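Local coordinates for solute-binding protein (Thermoactinomyces vulgaris, PDB 2ZYO) that binds maltodextrins such as maltotetraose, and probably cyclodextrins, and probably delivers them to a carbohydrate transporter, at residues A[167-170]-A[176-179]; A[169-174]-A[222-227]. All blocks are in the same frame, centred on the assembly; numbering follows the deposited sequence.

Strand 165-169 runs into a turn and then helix 174-183, and both contacts start from this passage. Followed from the N terminus, contact 1 (167-170 with 176-179) closes the short strand-to-helix loop on itself. Contact 2 (169-174 with 222-227) closes a far longer one. The spans overlap: contact 2 starts within the stretch that contact 1 encloses and ends far beyond it, so neither lies inside the other. The two share Phe169 and Glu170, their centres lie about 7 Å apart, and they touch, as where Leu168 CD1 meets Leu224 CD2 at 3.8 Å. Together they tie strand 165-169 to helix 174-183 and to the loop between helices 206-220 and 230-238, beside the sugar pocket.

Contact 1 (A[167-170]-A[176-179]); sequences VLFE and YTYF. With GLC (alpha-D-glucopyranose), chain B.
Glu170 crosses the phenol of Tyr176 at a slant, its CB over one face and its carboxylate above the rim near CE2. The aliphatic root makes a CH-pi contact: Glu170 CB stands 4.0 Å from the centroid of the Tyr176 ring, 25° off the normal and displaced toward the rim. Beyond CG the glutamate chain is extended (chi2 -166°), which carries the carboxylate across to the CE2 side until Glu170 OE2 comes within 3.4 Å of Tyr176 CE2; carboxylate and ring planes are 36° apart. A water joins the two polar ends, donating to Glu170 OE2 at 2.5 Å and hydrogen-bonded to Tyr176 OH at 2.8 Å. The same water has a weak bond to O6 of the chain B glucose, so the pair reaches the sugar through solvent as well as through the tyrosine itself, a pocket residue whose CE2 lies 3.4 Å from C6 of that glucose. Asn247 also bonds the phenol oxygen, while Asn173 takes the other carboxylate oxygen, Glu170 OE1.

Behind this polar front the contact is apolar. Phe169 presents its ring edge to the tyrosine's methylene, with Phe169 CD1 4.0 Å from Tyr176 CB, and Thr177 adds its methyl, CG2 being 4.0 Å from Phe169 CE1. The threonine hydroxyl is used elsewhere, hydrogen-bonded to His367.

The contact thus sets the first turns of helix 174-183 against the end of strand 165-169. Phe169 also meets Trp218 of helix 206-220 edge-to-face and touches Ile246 of the parallel neighbour, strand 242-247, while Glu170 rests on Ala230 of helix 230-238.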
# COMPACT_ATOMS: atom_id res chain seq x y z
N VAL A 167 -19.71 2.96 11.99
CA VAL A 167 -18.35 2.94 11.44
C VAL A 167 -17.49 2.01 12.29
O VAL A 167 -17.42 2.15 13.51
CB VAL A 167 -17.70 4.34 11.39
CG1 VAL A 167 -16.40 4.30 10.59
CG2 VAL A 167 -18.65 5.37 10.79
N LEU A 168 -16.83 1.07 11.62
CA LEU A 168 -15.96 0.11 12.28
C LEU A 168 -14.70 -0.07 11.44
O LEU A 168 -14.78 -0.27 10.23
CB LEU A 168 -16.69 -1.23 12.44
CG LEU A 168 -15.94 -2.45 13.00
CD1 LEU A 168 -15.52 -2.24 14.44
CD2 LEU A 168 -16.82 -3.68 12.87
N PHE A 169 -13.54 0.00 12.08
CA PHE A 169 -12.27 -0.26 11.40
C PHE A 169 -11.18 -0.66 12.37
O PHE A 169 -11.39 -0.64 13.59
CB PHE A 169 -11.86 0.91 10.49
CG PHE A 169 -11.27 2.10 11.21
CD1 PHE A 169 -9.91 2.37 11.14
CD2 PHE A 169 -12.09 2.98 11.93
CE1 PHE A 169 -9.36 3.47 11.79
CE2 PHE A 169 -11.54 4.08 12.59
CZ PHE A 169 -10.17 4.33 12.51
N GLU A 170 -10.02 -1.03 11.84
CA GLU A 170 -8.86 -1.42 12.64
C GLU A 170 -8.19 -0.21 13.28
O GLU A 170 -7.06 0.16 12.91
CB GLU A 170 -7.85 -2.20 11.79
CG GLU A 170 -8.19 -3.65 11.59
CD GLU A 170 -7.01 -4.44 11.06
OE1 GLU A 170 -6.00 -4.55 11.77
OE2 GLU A 170 -7.11 -4.93 9.92
N TYR A 176 -3.92 1.80 9.38
CA TYR A 176 -5.27 2.30 9.14
C TYR A 176 -5.50 3.69 9.73
O TYR A 176 -6.20 4.51 9.13
CB TYR A 176 -6.31 1.31 9.69
CG TYR A 176 -6.33 -0.00 8.93
CD1 TYR A 176 -7.18 -0.19 7.85
CD2 TYR A 176 -5.47 -1.05 9.28
CE1 TYR A 176 -7.19 -1.39 7.14
CE2 TYR A 176 -5.47 -2.25 8.57
CZ TYR A 176 -6.34 -2.41 7.50
OH TYR A 176 -6.35 -3.59 6.80
N THR A 177 -4.89 3.95 10.88
CA THR A 177 -5.09 5.20 11.60
C THR A 177 -4.15 6.31 11.14
O THR A 177 -4.24 7.44 11.63
CB THR A 177 -4.92 5.02 13.11
OG1 THR A 177 -3.58 4.61 13.39
CG2 THR A 177 -5.90 3.99 13.64
N TYR A 178 -3.25 6.00 10.21
CA TYR A 178 -2.29 6.99 9.73
C TYR A 178 -2.92 8.34 9.38
O TYR A 178 -2.38 9.39 9.73
CB TYR A 178 -1.48 6.47 8.54
CG TYR A 178 -0.49 7.50 8.02
CD1 TYR A 178 0.61 7.88 8.77
CD2 TYR A 178 -0.68 8.10 6.78
CE1 TYR A 178 1.51 8.83 8.30
CE2 TYR A 178 0.21 9.05 6.30
CZ TYR A 178 1.31 9.40 7.07
OH TYR A 178 2.21 10.34 6.60
N PHE A 179 -4.08 8.31 8.72
CA PHE A 179 -4.74 9.55 8.29
C PHE A 179 -5.03 10.49 9.46
O PHE A 179 -4.99 11.71 9.30
CB PHE A 179 -5.99 9.28 7.44
CG PHE A 179 -7.22 8.93 8.23
CD1 PHE A 179 -8.18 9.90 8.52
CD2 PHE A 179 -7.44 7.62 8.66
CE1 PHE A 179 -9.33 9.57 9.24
CE2 PHE A 179 -8.59 7.28 9.38
CZ PHE A 179 -9.54 8.26 9.67
C1 GLC B . -3.27 -4.50 3.96
C2 GLC B . -1.97 -4.03 3.26
C3 GLC B . -0.72 -4.15 4.16
C4 GLC B . -1.00 -3.63 5.58
C5 GLC B . -2.27 -4.28 6.13
C6 GLC B . -2.62 -3.82 7.53
O1 GLC B . -3.33 -5.88 4.05
O2 GLC B . -1.76 -4.77 2.06
O3 GLC B . 0.34 -3.39 3.60
O4 GLC B . 0.12 -3.94 6.43
O5 GLC B . -3.38 -3.95 5.28
O6 GLC B . -2.20 -4.76 8.51
O HOH W 1 -5.29 -5.63 8.34

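Contact 2 (A[169-174]-A[222-227]); sequences FEANNF and ARLPQS. With GLC (alpha-D-glucopyranose), chain C.
Leu224 reaches the turn after strand 165-169 with a single methyl: its CD1 lies 3.7 Å from Ala171 CB and 3.8 Å from the carbonyl oxygen of Phe169. With CG anti to its carbonyl carbon (chi1 -67°), the leucine side chain extends to the alanine, whose CB in turn sits over one face of the Phe169 ring, toward the rim. Farther along, the two loops meet through water. One molecule accepts from Asn172 ND2 at 2.9 Å and donates to the Gln226 carbonyl oxygen at 3.0 Å, while Leu228 O, just past segment 222-227, takes a direct bond from the same amide nitrogen.

The next shell fixes the shape of the turn. Residues Glu170 to Asn173 form a type I beta turn, with Asn173 N bonded to Glu170 O at 3.1 Å, and Glu170 itself is the centre of an inverse gamma turn. Phe219 of helix 206-220 touches both Ala171 and Leu224 and so backs their meeting.

Asn173 ends the turn as N-cap of helix 174-183, its OD1 taking the backbone N-H of Tyr175. That oxygen also accepts from O6 of the chain C glucose at 3.0 Å. On the other branch, Asn173 ND2 donates to Glu170 OE1 (3.1 Å, 164°); the acceptor lies near the plane of the Asn173 amide, while the N-H approaches OE1 from above the carboxylate plane. ND2 is also hydrogen-bonded to O6 of the neighbouring chain B glucose, so the two ends of the amide serve two sugar units. Replacing Asn173 by an alanine is likely to leave the helix start uncapped, the chain C glucose O6 without its acceptor and the Glu170 carboxylate less firmly held.

Apolar packing and a water bridge thus join the loops on one side, whereas Asn173 contributes to sugar recognition through an amide whose orientation is probably set by a carboxylate and a helix N-H.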
# COMPACT_ATOMS: atom_id res chain seq x y z
N PHE A 169 -13.54 0.00 12.08
CA PHE A 169 -12.27 -0.26 11.40
C PHE A 169 -11.18 -0.66 12.37
O PHE A 169 -11.39 -0.64 13.59
CB PHE A 169 -11.86 0.91 10.49
CG PHE A 169 -11.27 2.10 11.21
CD1 PHE A 169 -9.91 2.37 11.14
CD2 PHE A 169 -12.09 2.98 11.93
CE1 PHE A 169 -9.36 3.47 11.79
CE2 PHE A 169 -11.54 4.08 12.59
CZ PHE A 169 -10.17 4.33 12.51
N GLU A 170 -10.02 -1.03 11.84
CA GLU A 170 -8.86 -1.42 12.64
C GLU A 170 -8.19 -0.21 13.28
O GLU A 170 -7.06 0.16 12.91
CB GLU A 170 -7.85 -2.20 11.79
CG GLU A 170 -8.19 -3.65 11.59
CD GLU A 170 -7.01 -4.44 11.06
OE1 GLU A 170 -6.00 -4.55 11.77
OE2 GLU A 170 -7.11 -4.93 9.92
N ALA A 171 -8.88 0.39 14.24
CA ALA A 171 -8.42 1.62 14.89
C ALA A 171 -7.26 1.40 15.86
O ALA A 171 -6.76 2.35 16.47
CB ALA A 171 -9.58 2.32 15.60
N ASN A 172 -6.83 0.15 16.00
CA ASN A 172 -5.65 -0.18 16.80
C ASN A 172 -4.45 -0.55 15.94
O ASN A 172 -3.47 -1.13 16.42
CB ASN A 172 -5.98 -1.31 17.80
CG ASN A 172 -6.51 -2.57 17.12
OD1 ASN A 172 -6.66 -2.63 15.90
ND2 ASN A 172 -6.78 -3.59 17.92
N ASN A 173 -4.53 -0.19 14.66
CA ASN A 173 -3.50 -0.51 13.68
C ASN A 173 -3.08 0.77 12.96
O ASN A 173 -3.89 1.40 12.29
CB ASN A 173 -4.04 -1.54 12.68
CG ASN A 173 -2.98 -2.07 11.71
OD1 ASN A 173 -2.01 -1.39 11.39
ND2 ASN A 173 -3.19 -3.29 11.24
N PHE A 174 -1.81 1.15 13.13
CA PHE A 174 -1.27 2.40 12.59
C PHE A 174 -1.39 2.52 11.07
O PHE A 174 -1.51 3.63 10.54
CB PHE A 174 0.19 2.57 13.04
CG PHE A 174 0.83 3.86 12.57
CD1 PHE A 174 0.35 5.09 13.00
CD2 PHE A 174 1.94 3.82 11.73
CE1 PHE A 174 0.96 6.28 12.58
CE2 PHE A 174 2.55 5.00 11.30
CZ PHE A 174 2.06 6.23 11.73
N ALA A 222 -16.65 6.15 20.56
CA ALA A 222 -17.27 5.39 19.47
C ALA A 222 -17.40 3.90 19.77
O ALA A 222 -17.82 3.12 18.92
CB ALA A 222 -16.51 5.63 18.16
N ARG A 223 -17.01 3.52 20.99
CA ARG A 223 -17.26 2.19 21.55
C ARG A 223 -16.76 1.00 20.72
O ARG A 223 -17.37 -0.07 20.72
CB ARG A 223 -18.76 2.02 21.89
CG ARG A 223 -19.29 3.04 22.89
CD ARG A 223 -20.79 2.89 23.13
NE ARG A 223 -21.58 3.18 21.93
CZ ARG A 223 -22.07 4.37 21.61
NH1 ARG A 223 -21.88 5.43 22.39
NH2 ARG A 223 -22.77 4.51 20.49
N LEU A 224 -15.64 1.18 20.01
CA LEU A 224 -15.04 0.08 19.25
C LEU A 224 -14.48 -0.99 20.19
O LEU A 224 -13.99 -0.67 21.27
CB LEU A 224 -13.93 0.60 18.31
CG LEU A 224 -14.31 1.50 17.13
CD1 LEU A 224 -13.15 1.55 16.14
CD2 LEU A 224 -15.57 1.03 16.41
N PRO A 225 -14.56 -2.28 19.77
CA PRO A 225 -14.01 -3.37 20.57
C PRO A 225 -12.51 -3.16 20.81
O PRO A 225 -11.76 -2.96 19.86
CB PRO A 225 -14.24 -4.61 19.70
CG PRO A 225 -15.34 -4.24 18.79
CD PRO A 225 -15.19 -2.77 18.53
N GLN A 226 -12.10 -3.19 22.07
CA GLN A 226 -10.76 -2.76 22.46
C GLN A 226 -9.62 -3.73 22.11
O GLN A 226 -8.45 -3.41 22.30
CB GLN A 226 -10.73 -2.38 23.95
CG GLN A 226 -11.56 -1.13 24.25
CD GLN A 226 -11.80 -0.90 25.74
OE1 GLN A 226 -10.94 -1.18 26.57
NE2 GLN A 226 -12.97 -0.37 26.07
N SER A 227 -9.98 -4.90 21.57
CA SER A 227 -8.98 -5.88 21.11
C SER A 227 -9.32 -6.41 19.71
O SER A 227 -9.07 -7.58 19.40
CB SER A 227 -8.85 -7.02 22.12
OG SER A 227 -8.50 -6.52 23.40
C1 GLC C . 0.92 -2.85 6.78
C2 GLC C . 2.39 -3.18 6.49
C3 GLC C . 2.88 -4.27 7.44
C4 GLC C . 2.65 -3.85 8.89
C5 GLC C . 1.17 -3.49 9.10
C6 GLC C . 0.90 -2.93 10.49
O2 GLC C . 2.52 -3.62 5.15
O3 GLC C . 4.26 -4.52 7.22
O4 GLC C . 3.00 -4.92 9.76
O5 GLC C . 0.76 -2.48 8.15
O6 GLC C . -0.08 -3.71 11.16
O HOH W 2 -5.89 -3.73 20.72